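Local coordinates for neuraminidase (Influenza A virus, PDB 4GDI), which is a tetrameric neuraminidase-like surface protein of a bat influenza virus, related to sialidases but with a diverged putative active site, so that sialic acid release is uncertain, at residues T244-G249 with S280-E285; N289-E294 with K316-S321; E156-V161 with F227-N232. All coordinates share one frame; numbering follows the deposited sequence.

Contact 1: T244-G249 with S280-E285; sequences TDFPRG and SKTKAE. With CA (calcium ion), chain R.
Three polar atoms grip Thr282 OG1: Arg248 NH1 donates to it across the contact at 3.0 Å, Arg248 NH2 adds a weak bond, and OG1 itself donates a hydrogen bond to Ala284 O at 2.8 Å. The main bond of Arg248 NH2 goes to Thr282 O at 2.8 Å, so the guanidinium holds the threonine end-on, NH1 on the hydroxyl and NH2 on the carbonyl. NH1 has a further acceptor in its own segment, Asp245 O, which lies in the guanidinium plane and makes the straighter bond (N-H...O 161°). Together these bonds fix the rotation of the flat group. Its faces are covered too: the aliphatic chain of Lys281 crosses one, with Lys281 CD 3.6 Å above the plane of the Arg248 guanidinium, and Glu285 CA lies over the other. The arginine gets there by an extended chain after CG tucks between its backbone N and carbonyl carbon (chi1 58°). Lys281 NZ lies 4.5 Å from Arg248 NH2, but water 6 accepts from both nitrogens and probably eases the like charges. Beside the arginine, Phe246 CE2 comes to 3.5 Å from Glu285 O. Elsewhere water fills in: waters 2 and 3 each join Thr244 to Ser280 O, and water 5 links Arg248 N to Glu285 O. Asp245 OD2 binds calcium at 2.3 Å, alongside carbonyls of Asn215, Asp219, Gly263 and Gly265, while water 4 connects the ion to Pro247 O, just after a cis peptide bond. Arg248 thus ties the calcium-binding loop that follows strand 233-236 to the turn leaving strand 277-281, an edge strand of the next propeller sheet, paired with strand 289-296.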
ATOM      1  N   THR A 244       3.625 -31.378 -28.629  1.00 24.58           N
ATOM      2  CA  THR A 244       3.870 -30.706 -27.354  1.00 19.35           C
ATOM      3  C   THR A 244       2.619 -30.398 -26.536  1.00 19.32           C
ATOM      4  O   THR A 244       2.717 -29.873 -25.428  1.00 23.72           O
ATOM      5  CB  THR A 244       4.680 -29.387 -27.519  1.00 29.88           C
ATOM      6  OG1 THR A 244       3.930 -28.431 -28.283  1.00 25.24           O
ATOM      7  CG2 THR A 244       6.009 -29.652 -28.185  1.00 27.78           C
ATOM      8  N   ASP A 245       1.449 -30.728 -27.065  1.00 25.49           N
ATOM      9  CA  ASP A 245       0.223 -30.602 -26.297  1.00 20.65           C
ATOM     10  C   ASP A 245       0.247 -31.654 -25.171  1.00 26.42           C
ATOM     11  O   ASP A 245       1.077 -32.563 -25.160  1.00 30.82           O
ATOM     12  CB  ASP A 245      -0.977 -30.835 -27.210  1.00 26.40           C
ATOM     13  CG  ASP A 245      -2.248 -30.173 -26.712  1.00 24.69           C
ATOM     14  OD1 ASP A 245      -2.243 -29.551 -25.621  1.00 24.21           O
ATOM     15  OD2 ASP A 245      -3.261 -30.280 -27.433  1.00 23.34           O
ATOM     16  N   PHE A 246      -0.637 -31.491 -24.199  1.00 24.95           N
ATOM     17  CA  PHE A 246      -0.946 -32.560 -23.268  1.00 25.04           C
ATOM     18  C   PHE A 246      -2.456 -32.673 -23.161  1.00 26.80           C
ATOM     19  O   PHE A 246      -3.124 -31.690 -22.846  1.00 27.99           O
ATOM     20  CB  PHE A 246      -0.340 -32.339 -21.892  1.00 26.79           C
ATOM     21  CG  PHE A 246      -0.441 -33.558 -21.015  1.00 29.70           C
ATOM     22  CD1 PHE A 246      -1.626 -33.853 -20.351  1.00 32.07           C
ATOM     23  CD2 PHE A 246       0.623 -34.439 -20.908  1.00 31.55           C
ATOM     24  CE1 PHE A 246      -1.744 -34.997 -19.579  1.00 32.74           C
ATOM     25  CE2 PHE A 246       0.515 -35.589 -20.130  1.00 31.83           C
ATOM     26  CZ  PHE A 246      -0.672 -35.861 -19.464  1.00 33.74           C
ATOM     27  N   PRO A 247      -3.000 -33.882 -23.404  1.00 31.73           N
ATOM     28  CA  PRO A 247      -2.254 -35.131 -23.629  1.00 34.91           C
ATOM     29  C   PRO A 247      -1.641 -35.222 -25.013  1.00 31.25           C
ATOM     30  O   PRO A 247      -1.874 -34.352 -25.863  1.00 29.22           O
ATOM     31  CB  PRO A 247      -3.334 -36.211 -23.475  1.00 34.93           C
ATOM     32  CG  PRO A 247      -4.582 -35.552 -23.915  1.00 34.75           C
ATOM     33  CD  PRO A 247      -4.455 -34.088 -23.524  1.00 29.32           C
ATOM     34  N   ARG A 248      -0.858 -36.275 -25.235  1.00 30.61           N
ATOM     35  CA  ARG A 248      -0.260 -36.521 -26.544  1.00 35.74           C
ATOM     36  C   ARG A 248       0.183 -37.968 -26.639  1.00 42.22           C
ATOM     37  O   ARG A 248       0.270 -38.652 -25.630  1.00 27.79           O
ATOM     38  CB  ARG A 248       0.955 -35.616 -26.773  1.00 26.46           C
ATOM     39  CG  ARG A 248       2.057 -35.751 -25.734  1.00 24.60           C
ATOM     40  CD  ARG A 248       3.313 -35.018 -26.201  1.00 25.74           C
ATOM     41  NE  ARG A 248       4.430 -35.109 -25.260  1.00 27.92           N
ATOM     42  CZ  ARG A 248       4.531 -34.437 -24.115  1.00 31.08           C
ATOM     43  NH1 ARG A 248       3.570 -33.599 -23.714  1.00 27.48           N
ATOM     44  NH2 ARG A 248       5.609 -34.614 -23.361  1.00 31.02           N
ATOM     45  N   GLY A 249       0.463 -38.419 -27.856  1.00 31.33           N
ATOM     46  CA  GLY A 249       1.065 -39.720 -28.082  1.00 29.50           C
ATOM     47  C   GLY A 249       2.577 -39.621 -28.034  1.00 37.70           C
ATOM     48  O   GLY A 249       3.134 -38.632 -27.546  1.00 34.40           O
ATOM     49  N   SER A 280       8.154 -26.433 -25.974  1.00 23.25           N
ATOM     50  CA  SER A 280       8.022 -26.654 -24.545  1.00 22.14           C
ATOM     51  C   SER A 280       6.939 -27.698 -24.265  1.00 19.21           C
ATOM     52  O   SER A 280       5.908 -27.733 -24.929  1.00 20.36           O
ATOM     53  CB  SER A 280       7.732 -25.324 -23.832  1.00 26.54           C
ATOM     54  OG  SER A 280       6.554 -24.737 -24.330  1.00 26.36           O
ATOM     55  N   LYS A 281       7.195 -28.571 -23.294  1.00 23.49           N
ATOM     56  CA  LYS A 281       6.265 -29.654 -22.994  1.00 23.21           C
ATOM     57  C   LYS A 281       6.551 -30.327 -21.644  1.00 23.49           C
ATOM     58  O   LYS A 281       7.628 -30.163 -21.046  1.00 27.12           O
ATOM     59  CB  LYS A 281       6.315 -30.694 -24.111  1.00 23.96           C
ATOM     60  CG  LYS A 281       7.689 -31.370 -24.256  1.00 28.01           C
ATOM     61  CD  LYS A 281       7.706 -32.411 -25.387  1.00 28.68           C
ATOM     62  CE  LYS A 281       8.978 -33.275 -25.336  1.00 39.15           C
ATOM     63  NZ  LYS A 281       8.937 -34.407 -26.318  1.00 39.59           N
ATOM     64  N   THR A 282       5.564 -31.069 -21.159  1.00 33.83           N
ATOM     65  CA  THR A 282       5.758 -31.916 -19.986  1.00 26.24           C
ATOM     66  C   THR A 282       6.920 -32.886 -20.255  1.00 31.42           C
ATOM     67  O   THR A 282       7.135 -33.322 -21.383  1.00 29.52           O
ATOM     68  CB  THR A 282       4.489 -32.707 -19.667  1.00 26.77           C
ATOM     69  OG1 THR A 282       4.119 -33.489 -20.806  1.00 26.61           O
ATOM     70  CG2 THR A 282       3.314 -31.753 -19.301  1.00 27.94           C
ATOM     71  N   LYS A 283       7.681 -33.199 -19.219  1.00 30.29           N
ATOM     72  CA  LYS A 283       8.727 -34.212 -19.321  1.00 31.91           C
ATOM     73  C   LYS A 283       8.119 -35.491 -19.902  1.00 32.55           C
ATOM     74  O   LYS A 283       8.554 -35.982 -20.940  1.00 39.83           O
ATOM     75  CB  LYS A 283       9.333 -34.457 -17.934  1.00 39.20           C
ATOM     76  CG  LYS A 283      10.305 -35.627 -17.820  1.00 47.62           C
ATOM     77  CD  LYS A 283      11.511 -35.468 -18.721  1.00 53.52           C
ATOM     78  CE  LYS A 283      12.495 -36.626 -18.537  1.00 61.03           C
ATOM     79  NZ  LYS A 283      13.000 -36.752 -17.130  1.00 59.47           N
ATOM     80  N   ALA A 284       7.077 -35.990 -19.250  1.00 48.88           N
ATOM     81  CA  ALA A 284       6.465 -37.258 -19.625  1.00 61.84           C
ATOM     82  C   ALA A 284       5.192 -37.071 -20.448  1.00 47.72           C
ATOM     83  O   ALA A 284       4.401 -36.163 -20.192  1.00 32.36           O
ATOM     84  CB  ALA A 284       6.148 -38.053 -18.362  1.00 76.05           C
ATOM     85  N   GLU A 285       4.974 -37.952 -21.418  1.00 34.67           N
ATOM     86  CA  GLU A 285       3.712 -37.952 -22.155  1.00 43.14           C
ATOM     87  C   GLU A 285       2.618 -38.637 -21.341  1.00 40.34           C
ATOM     88  O   GLU A 285       1.448 -38.618 -21.712  1.00 42.41           O
ATOM     89  CB  GLU A 285       3.873 -38.693 -23.475  1.00 56.32           C
ATOM     90  CG  GLU A 285       4.032 -40.187 -23.294  1.00 59.42           C
ATOM     91  CD  GLU A 285       4.527 -40.868 -24.540  1.00 59.59           C
ATOM     92  OE1 GLU A 285       5.666 -40.567 -24.960  1.00 71.83           O
ATOM     93  OE2 GLU A 285       3.778 -41.696 -25.098  1.00 50.96           O
TER
HETATM   94 CA    CA R 509      -4.888 -31.525 -28.407  1.00 25.49          CA
HETATM   95  O   HOH W   1       3.071 -30.672 -22.721  1.00 23.57           O
HETATM   96  O   HOH W   2       3.147 -27.352 -23.902  1.00 23.97           O
HETATM   97  O   HOH W   3       5.249 -26.348 -27.003  1.00 24.33           O
HETATM   98  O   HOH W   4      -3.818 -33.456 -27.413  1.00 26.33           O
HETATM   99  O   HOH W   5      -0.992 -37.971 -22.741  1.00 33.05           O
HETATM  100  O   HOH W   6       7.638 -36.384 -24.451  1.00 41.90           O

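Contact 2: N289-E294 with K316-S321; sequences NGFVLE and KRTGRS. With NO3 (nitrate ion), chain B.
Gly290 makes the tight end of this contact, using both its backbone groups. Gly290 N donates to Lys316 O at 2.8 Å in an almost straight bond (172°), and Gly290 O accepts from Thr318 OG1 at 2.9 Å. The hydroxyl comes in over the carbonyl plane; a chi1 of 53° swings it toward Gly290, while Thr318 CG2 rests 3.7 Å from Gly290 O. Next to this, Asn289 and Arg317 form an antiparallel non-hydrogen-bonded pair, with Asn289 ND2 alongside Arg317 CA and bonded to Asn315 O, while OD1 bonds Ser287 OG.

Past Gly290 the strands diverge, their axes at 63°, and Phe291 does the bridging: Phe291 CZ touches Ser321 OG at 3.5 Å, and Leu341 packs against both residues. By contrast with the Gly290 end, Arg317 is exposed and pairs with Glu344, and the partly exposed Lys316 pairs with Glu76 of the second subunit. Arg320, directed away from 289-294, pairs with Glu342, its NE also donating to a nitrate probably taken up from the crystallisation liquor.

One backbone bond and one hydroxyl bond therefore join two neighbouring sheets of the beta-propeller at a single short crossing. The link between sheets is neutral, whereas the charges lie at its margins, paired with glutamates, and through Lys316 one of them reaches across the tetramer interface.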
ATOM      1  N   ASN A 289       3.674 -33.903 -15.688  1.00 34.85           N
ATOM      2  CA  ASN A 289       4.780 -33.618 -14.794  1.00 34.47           C
ATOM      3  C   ASN A 289       6.012 -33.140 -15.542  1.00 31.02           C
ATOM      4  O   ASN A 289       6.274 -33.590 -16.654  1.00 27.55           O
ATOM      5  CB  ASN A 289       5.119 -34.865 -13.987  1.00 36.23           C
ATOM      6  CG  ASN A 289       4.021 -35.229 -13.017  1.00 40.96           C
ATOM      7  OD1 ASN A 289       3.050 -35.900 -13.376  1.00 45.24           O
ATOM      8  ND2 ASN A 289       4.149 -34.758 -11.791  1.00 35.48           N
ATOM      9  N   GLY A 290       6.763 -32.244 -14.910  1.00 25.08           N
ATOM     10  CA  GLY A 290       7.989 -31.712 -15.478  1.00 24.57           C
ATOM     11  C   GLY A 290       7.719 -30.675 -16.556  1.00 26.00           C
ATOM     12  O   GLY A 290       6.585 -30.500 -16.988  1.00 28.55           O
ATOM     13  N   PHE A 291       8.771 -29.988 -16.988  1.00 33.92           N
ATOM     14  CA  PHE A 291       8.674 -29.061 -18.114  1.00 25.87           C
ATOM     15  C   PHE A 291      10.021 -28.994 -18.804  1.00 23.82           C
ATOM     16  O   PHE A 291      11.066 -28.790 -18.167  1.00 26.18           O
ATOM     17  CB  PHE A 291       8.245 -27.672 -17.641  1.00 30.57           C
ATOM     18  CG  PHE A 291       7.506 -26.863 -18.674  1.00 25.59           C
ATOM     19  CD1 PHE A 291       6.257 -27.251 -19.124  1.00 24.79           C
ATOM     20  CD2 PHE A 291       8.035 -25.680 -19.150  1.00 28.15           C
ATOM     21  CE1 PHE A 291       5.568 -26.494 -20.054  1.00 25.90           C
ATOM     22  CE2 PHE A 291       7.340 -24.914 -20.083  1.00 21.83           C
ATOM     23  CZ  PHE A 291       6.111 -25.322 -20.531  1.00 25.08           C
ATOM     24  N   VAL A 292       9.992 -29.155 -20.122  1.00 25.09           N
ATOM     25  CA  VAL A 292      11.212 -29.255 -20.906  1.00 28.60           C
ATOM     26  C   VAL A 292      11.218 -28.269 -22.085  1.00 24.51           C
ATOM     27  O   VAL A 292      10.268 -28.207 -22.872  1.00 26.02           O
ATOM     28  CB  VAL A 292      11.377 -30.698 -21.425  1.00 28.31           C
ATOM     29  CG1 VAL A 292      12.580 -30.809 -22.350  1.00 39.25           C
ATOM     30  CG2 VAL A 292      11.512 -31.653 -20.256  1.00 40.80           C
ATOM     31  N   LEU A 293      12.296 -27.503 -22.185  1.00 19.89           N
ATOM     32  CA  LEU A 293      12.481 -26.532 -23.256  1.00 21.83           C
ATOM     33  C   LEU A 293      13.519 -27.090 -24.234  1.00 30.50           C
ATOM     34  O   LEU A 293      14.621 -27.450 -23.830  1.00 34.86           O
ATOM     35  CB  LEU A 293      12.963 -25.204 -22.677  1.00 25.01           C
ATOM     36  CG  LEU A 293      11.872 -24.188 -22.305  1.00 26.86           C
ATOM     37  CD1 LEU A 293      11.329 -23.505 -23.551  1.00 25.53           C
ATOM     38  CD2 LEU A 293      10.752 -24.868 -21.560  1.00 27.85           C
ATOM     39  N   GLU A 294      13.165 -27.181 -25.510  1.00 25.23           N
ATOM     40  CA  GLU A 294      14.098 -27.694 -26.516  1.00 24.17           C
ATOM     41  C   GLU A 294      14.284 -26.715 -27.662  1.00 32.41           C
ATOM     42  O   GLU A 294      13.321 -26.152 -28.192  1.00 28.85           O
ATOM     43  CB  GLU A 294      13.621 -29.044 -27.034  1.00 25.94           C
ATOM     44  CG  GLU A 294      13.642 -30.130 -25.949  1.00 35.55           C
ATOM     45  CD  GLU A 294      13.102 -31.464 -26.430  1.00 44.71           C
ATOM     46  OE1 GLU A 294      11.889 -31.547 -26.714  1.00 57.12           O
ATOM     47  OE2 GLU A 294      13.891 -32.430 -26.513  1.00 51.95           O
ATOM     48  N   LYS A 316       7.786 -31.911 -10.654  1.00 34.79           N
ATOM     49  CA  LYS A 316       6.735 -30.969 -10.255  1.00 30.80           C
ATOM     50  C   LYS A 316       5.600 -31.031 -11.259  1.00 28.84           C
ATOM     51  O   LYS A 316       5.834 -31.145 -12.460  1.00 38.30           O
ATOM     52  CB  LYS A 316       7.267 -29.535 -10.164  1.00 41.16           C
ATOM     53  CG  LYS A 316       7.236 -28.951  -8.763  1.00 46.38           C
ATOM     54  CD  LYS A 316       7.816 -27.536  -8.730  1.00 57.76           C
ATOM     55  CE  LYS A 316       7.973 -27.021  -7.302  1.00 53.29           C
ATOM     56  NZ  LYS A 316       6.840 -27.442  -6.412  1.00 65.51           N
ATOM     57  N   ARG A 317       4.366 -30.967 -10.773  1.00 32.05           N
ATOM     58  CA  ARG A 317       3.215 -30.972 -11.666  1.00 30.80           C
ATOM     59  C   ARG A 317       3.067 -29.594 -12.303  1.00 23.92           C
ATOM     60  O   ARG A 317       3.153 -28.567 -11.612  1.00 27.20           O
ATOM     61  CB  ARG A 317       1.944 -31.333 -10.915  1.00 38.44           C
ATOM     62  CG  ARG A 317       0.742 -31.498 -11.811  1.00 43.03           C
ATOM     63  CD  ARG A 317      -0.464 -31.974 -11.018  1.00 55.03           C
ATOM     64  NE  ARG A 317      -1.698 -31.935 -11.803  1.00 56.42           N
ATOM     65  CZ  ARG A 317      -2.234 -32.978 -12.428  1.00 64.10           C
ATOM     66  NH1 ARG A 317      -1.661 -34.176 -12.374  1.00 80.16           N
ATOM     67  NH2 ARG A 317      -3.357 -32.822 -13.113  1.00 63.28           N
ATOM     68  N   THR A 318       2.878 -29.568 -13.618  1.00 25.25           N
ATOM     69  CA  THR A 318       2.819 -28.288 -14.337  1.00 28.94           C
ATOM     70  C   THR A 318       1.504 -28.185 -15.087  1.00 26.78           C
ATOM     71  O   THR A 318       0.886 -29.207 -15.388  1.00 26.60           O
ATOM     72  CB  THR A 318       4.021 -28.130 -15.294  1.00 31.85           C
ATOM     73  OG1 THR A 318       4.108 -29.279 -16.137  1.00 27.92           O
ATOM     74  CG2 THR A 318       5.324 -28.007 -14.503  1.00 29.36           C
ATOM     75  N   GLY A 319       1.046 -26.958 -15.350  1.00 23.90           N
ATOM     76  CA  GLY A 319      -0.167 -26.768 -16.120  1.00 26.15           C
ATOM     77  C   GLY A 319       0.004 -25.875 -17.347  1.00 26.58           C
ATOM     78  O   GLY A 319       0.896 -26.080 -18.168  1.00 24.22           O
ATOM     79  N   ARG A 320      -0.876 -24.884 -17.459  1.00 25.07           N
ATOM     80  CA  ARG A 320      -0.885 -23.929 -18.576  1.00 20.06           C
ATOM     81  C   ARG A 320       0.431 -23.164 -18.656  1.00 16.20           C
ATOM     82  O   ARG A 320       1.109 -22.958 -17.641  1.00 20.87           O
ATOM     83  CB  ARG A 320      -2.046 -22.927 -18.396  1.00 18.75           C
ATOM     84  CG  ARG A 320      -3.467 -23.570 -18.452  1.00 21.74           C
ATOM     85  CD  ARG A 320      -4.588 -22.637 -17.987  1.00 18.43           C
ATOM     86  NE  ARG A 320      -4.522 -21.316 -18.629  1.00 21.01           N
ATOM     87  CZ  ARG A 320      -4.008 -20.225 -18.066  1.00 23.32           C
ATOM     88  NH1 ARG A 320      -3.529 -20.261 -16.828  1.00 21.25           N
ATOM     89  NH2 ARG A 320      -3.988 -19.079 -18.742  1.00 22.97           N
ATOM     90  N   SER A 321       0.790 -22.724 -19.858  1.00 19.70           N
ATOM     91  CA  SER A 321       1.935 -21.837 -19.998  1.00 18.17           C
ATOM     92  C   SER A 321       1.722 -20.916 -21.200  1.00 18.11           C
ATOM     93  O   SER A 321       0.950 -21.228 -22.105  1.00 17.59           O
ATOM     94  CB  SER A 321       3.229 -22.659 -20.157  1.00 20.55           C
ATOM     95  OG  SER A 321       3.162 -23.513 -21.298  1.00 20.19           O
TER
HETATM   96  N   NO3 B 514      -6.630 -23.703 -20.563  1.00 53.07           N
HETATM   97  O1  NO3 B 514      -6.179 -22.392 -20.775  1.00 46.18           O
HETATM   98  O2  NO3 B 514      -7.935 -23.924 -20.089  1.00 69.53           O
HETATM   99  O3  NO3 B 514      -5.778 -24.782 -20.822  1.00 26.63           O

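Contact 3: E156-V161 with F227-N232; sequences EGSCFV and FTKELN
Glu156 begins the contact with a salt bridge, its OE1 taking Lys229 NZ at 2.9 Å nearly along the C-O axis of the carboxylate. The two side chains cross at about a right angle, the lysine bending at chi3 (93°) to bring its ammonium round. Water 7 accepts a second bond from NZ and donates to Glu156 O; it also bonds Ser158 OG, a hydroxyl that reaches Glu178 OE2 as well. Two residues on, Phe160 carries the apolar part. Phe227 turns an edge toward its face in an offset edge-to-face pair, centroids 5.9 Å apart and planes at 62°. At the rim of Phe160, CE2 meets Leu231 CD2 at 3.7 Å and lies equally close to Lys229 O. The type I turn from Thr228 to Leu231 that presents these groups is braced by Thr228 OG1, which accepts from Glu230 N in an ST turn. The contact joins two adjacent propeller sheets: strand 158-165, linked by the Cys154-Cys159 disulfide to strand 153-155, faces the hairpin turn between strands 224-228 and 233-236, and Ile176 of strand 173-180 packs against Phe227 and Leu231 alongside.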
ATOM      1  N   GLU A 156       2.397  -0.009 -31.575  1.00 28.39           N
ATOM      2  CA  GLU A 156       2.170   1.381 -31.978  1.00 33.15           C
ATOM      3  C   GLU A 156       0.722   1.815 -31.783  1.00 25.26           C
ATOM      4  O   GLU A 156       0.177   2.498 -32.615  1.00 28.65           O
ATOM      5  CB  GLU A 156       2.553   1.576 -33.457  1.00 31.39           C
ATOM      6  CG  GLU A 156       4.048   1.481 -33.727  1.00 52.53           C
ATOM      7  CD  GLU A 156       4.383   0.918 -35.110  1.00 76.95           C
ATOM      8  OE1 GLU A 156       3.453   0.673 -35.910  1.00 82.68           O
ATOM      9  OE2 GLU A 156       5.584   0.708 -35.390  1.00 73.13           O
ATOM     10  N   GLY A 157       0.096   1.407 -30.689  1.00 26.44           N
ATOM     11  CA  GLY A 157      -1.249   1.855 -30.394  1.00 29.95           C
ATOM     12  C   GLY A 157      -2.375   0.967 -30.904  1.00 25.96           C
ATOM     13  O   GLY A 157      -3.519   1.144 -30.495  1.00 27.82           O
ATOM     14  N   SER A 158      -2.076   0.046 -31.815  1.00 27.90           N
ATOM     15  CA  SER A 158      -3.058  -0.965 -32.217  1.00 29.90           C
ATOM     16  C   SER A 158      -2.859  -2.251 -31.402  1.00 24.70           C
ATOM     17  O   SER A 158      -1.754  -2.793 -31.363  1.00 25.18           O
ATOM     18  CB  SER A 158      -2.917  -1.299 -33.709  1.00 27.52           C
ATOM     19  OG  SER A 158      -3.208  -0.190 -34.537  1.00 33.84           O
ATOM     20  N   CYS A 159      -3.920  -2.746 -30.779  1.00 23.59           N
ATOM     21  CA  CYS A 159      -3.842  -3.978 -29.986  1.00 22.62           C
ATOM     22  C   CYS A 159      -4.634  -5.122 -30.639  1.00 31.15           C
ATOM     23  O   CYS A 159      -5.766  -4.937 -31.085  1.00 30.68           O
ATOM     24  CB  CYS A 159      -4.349  -3.716 -28.566  1.00 26.74           C
ATOM     25  SG  CYS A 159      -3.370  -2.453 -27.662  1.00 30.02           S
ATOM     26  N   PHE A 160      -4.040  -6.308 -30.679  1.00 22.64           N
ATOM     27  CA  PHE A 160      -4.649  -7.440 -31.369  1.00 19.59           C
ATOM     28  C   PHE A 160      -4.933  -8.575 -30.392  1.00 23.81           C
ATOM     29  O   PHE A 160      -4.143  -8.834 -29.487  1.00 18.79           O
ATOM     30  CB  PHE A 160      -3.713  -7.931 -32.467  1.00 21.86           C
ATOM     31  CG  PHE A 160      -3.347  -6.866 -33.456  1.00 19.82           C
ATOM     32  CD1 PHE A 160      -2.334  -5.964 -33.179  1.00 27.09           C
ATOM     33  CD2 PHE A 160      -4.010  -6.778 -34.675  1.00 19.30           C
ATOM     34  CE1 PHE A 160      -1.988  -4.968 -34.100  1.00 28.28           C
ATOM     35  CE2 PHE A 160      -3.672  -5.778 -35.599  1.00 21.01           C
ATOM     36  CZ  PHE A 160      -2.663  -4.875 -35.300  1.00 26.70           C
ATOM     37  N   VAL A 161      -6.069  -9.239 -30.564  1.00 23.98           N
ATOM     38  CA  VAL A 161      -6.420 -10.364 -29.708  1.00 20.13           C
ATOM     39  C   VAL A 161      -7.198 -11.385 -30.518  1.00 27.90           C
ATOM     40  O   VAL A 161      -7.926 -11.026 -31.440  1.00 23.83           O
ATOM     41  CB  VAL A 161      -7.238  -9.907 -28.508  1.00 19.83           C
ATOM     42  CG1 VAL A 161      -8.565  -9.302 -28.960  1.00 27.44           C
ATOM     43  CG2 VAL A 161      -7.469 -11.049 -27.548  1.00 26.16           C
ATOM     44  N   PHE A 227       0.742 -13.429 -38.037  1.00 24.29           N
ATOM     45  CA  PHE A 227      -0.027 -12.407 -38.721  1.00 27.48           C
ATOM     46  C   PHE A 227       0.590 -11.024 -38.602  1.00 30.28           C
ATOM     47  O   PHE A 227       1.463 -10.800 -37.773  1.00 27.62           O
ATOM     48  CB  PHE A 227      -1.502 -12.441 -38.288  1.00 26.80           C
ATOM     49  CG  PHE A 227      -1.777 -11.964 -36.881  1.00 24.42           C
ATOM     50  CD1 PHE A 227      -2.085 -10.635 -36.633  1.00 17.65           C
ATOM     51  CD2 PHE A 227      -1.828 -12.862 -35.818  1.00 25.07           C
ATOM     52  CE1 PHE A 227      -2.388 -10.198 -35.355  1.00 17.95           C
ATOM     53  CE2 PHE A 227      -2.140 -12.432 -34.537  1.00 26.80           C
ATOM     54  CZ  PHE A 227      -2.423 -11.099 -34.302  1.00 22.33           C
ATOM     55  N   THR A 228       0.171 -10.130 -39.493  1.00 27.00           N
ATOM     56  CA  THR A 228       0.699  -8.776 -39.560  1.00 20.89           C
ATOM     57  C   THR A 228      -0.273  -7.768 -38.953  1.00 20.95           C
ATOM     58  O   THR A 228      -1.437  -8.090 -38.645  1.00 24.68           O
ATOM     59  CB  THR A 228       0.962  -8.342 -41.009  1.00 23.29           C
ATOM     60  OG1 THR A 228      -0.287  -8.133 -41.689  1.00 22.07           O
ATOM     61  CG2 THR A 228       1.791  -9.391 -41.778  1.00 27.62           C
ATOM     62  N   LYS A 229       0.208  -6.541 -38.796  1.00 26.63           N
ATOM     63  CA  LYS A 229      -0.629  -5.425 -38.383  1.00 21.08           C
ATOM     64  C   LYS A 229      -1.808  -5.218 -39.325  1.00 19.62           C
ATOM     65  O   LYS A 229      -2.788  -4.606 -38.949  1.00 24.55           O
ATOM     66  CB  LYS A 229       0.190  -4.132 -38.351  1.00 29.73           C
ATOM     67  CG  LYS A 229       0.847  -3.832 -37.031  1.00 48.93           C
ATOM     68  CD  LYS A 229       1.413  -2.414 -37.034  1.00 61.77           C
ATOM     69  CE  LYS A 229       0.416  -1.411 -36.460  1.00 67.71           C
ATOM     70  NZ  LYS A 229       0.787  -0.010 -36.788  1.00 73.96           N
ATOM     71  N   GLU A 230      -1.702  -5.702 -40.559  1.00 21.39           N
ATOM     72  CA  GLU A 230      -2.774  -5.540 -41.544  1.00 23.07           C
ATOM     73  C   GLU A 230      -3.729  -6.744 -41.588  1.00 26.87           C
ATOM     74  O   GLU A 230      -4.623  -6.807 -42.433  1.00 25.02           O
ATOM     75  CB  GLU A 230      -2.167  -5.313 -42.926  1.00 26.62           C
ATOM     76  CG  GLU A 230      -1.253  -4.084 -42.986  1.00 21.81           C
ATOM     77  CD  GLU A 230      -1.940  -2.789 -42.519  1.00 37.68           C
ATOM     78  OE1 GLU A 230      -3.190  -2.639 -42.663  1.00 26.55           O
ATOM     79  OE2 GLU A 230      -1.213  -1.921 -41.987  1.00 40.67           O
ATOM     80  N   LEU A 231      -3.524  -7.690 -40.674  1.00 24.90           N
ATOM     81  CA  LEU A 231      -4.370  -8.881 -40.527  1.00 19.14           C
ATOM     82  C   LEU A 231      -4.192  -9.897 -41.637  1.00 30.62           C
ATOM     83  O   LEU A 231      -5.010 -10.797 -41.789  1.00 28.82           O
ATOM     84  CB  LEU A 231      -5.848  -8.528 -40.370  1.00 22.81           C
ATOM     85  CG  LEU A 231      -6.114  -7.590 -39.185  1.00 29.25           C
ATOM     86  CD1 LEU A 231      -7.611  -7.419 -38.929  1.00 36.75           C
ATOM     87  CD2 LEU A 231      -5.421  -8.084 -37.931  1.00 32.80           C
ATOM     88  N   ASN A 232      -3.108  -9.772 -42.396  1.00 21.18           N
ATOM     89  CA  ASN A 232      -2.659 -10.888 -43.208  1.00 18.11           C
ATOM     90  C   ASN A 232      -2.087 -11.968 -42.318  1.00 23.77           C
ATOM     91  O   ASN A 232      -1.514 -11.667 -41.277  1.00 23.44           O
ATOM     92  CB  ASN A 232      -1.651 -10.418 -44.231  1.00 23.19           C
ATOM     93  CG  ASN A 232      -2.325  -9.727 -45.373  1.00 25.68           C
ATOM     94  OD1 ASN A 232      -3.228 -10.291 -45.976  1.00 29.27           O
ATOM     95  ND2 ASN A 232      -1.939  -8.493 -45.648  1.00 28.38           N
TER
HETATM   96  O   HOH W   7      -0.821   1.529 -35.005  1.00 50.50           O

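From the N terminus, contact 3 comes first: residues 156-161 meet 227-232, closing a loop that takes in most of two successive propeller sheets. Contact 1 follows, closing the loop from 244-249 to 280-285 that leads from the calcium site into strand 277-281. Contact 2 then closes the loop from 289-294 to 316-321, which holds strand 309-311, and ties that sheet to the one containing strand 317-324. The three lie in series; none nests or crosses. Contacts 1 and 2 adjoin, sharing the hairpin of strands 277-281 and 289-296, where Lys281 O probably bonds Val292 N. Contact 3 sits across the chain's centre, about 31 Å from contact 1 and 30 Å from contact 2, between centres.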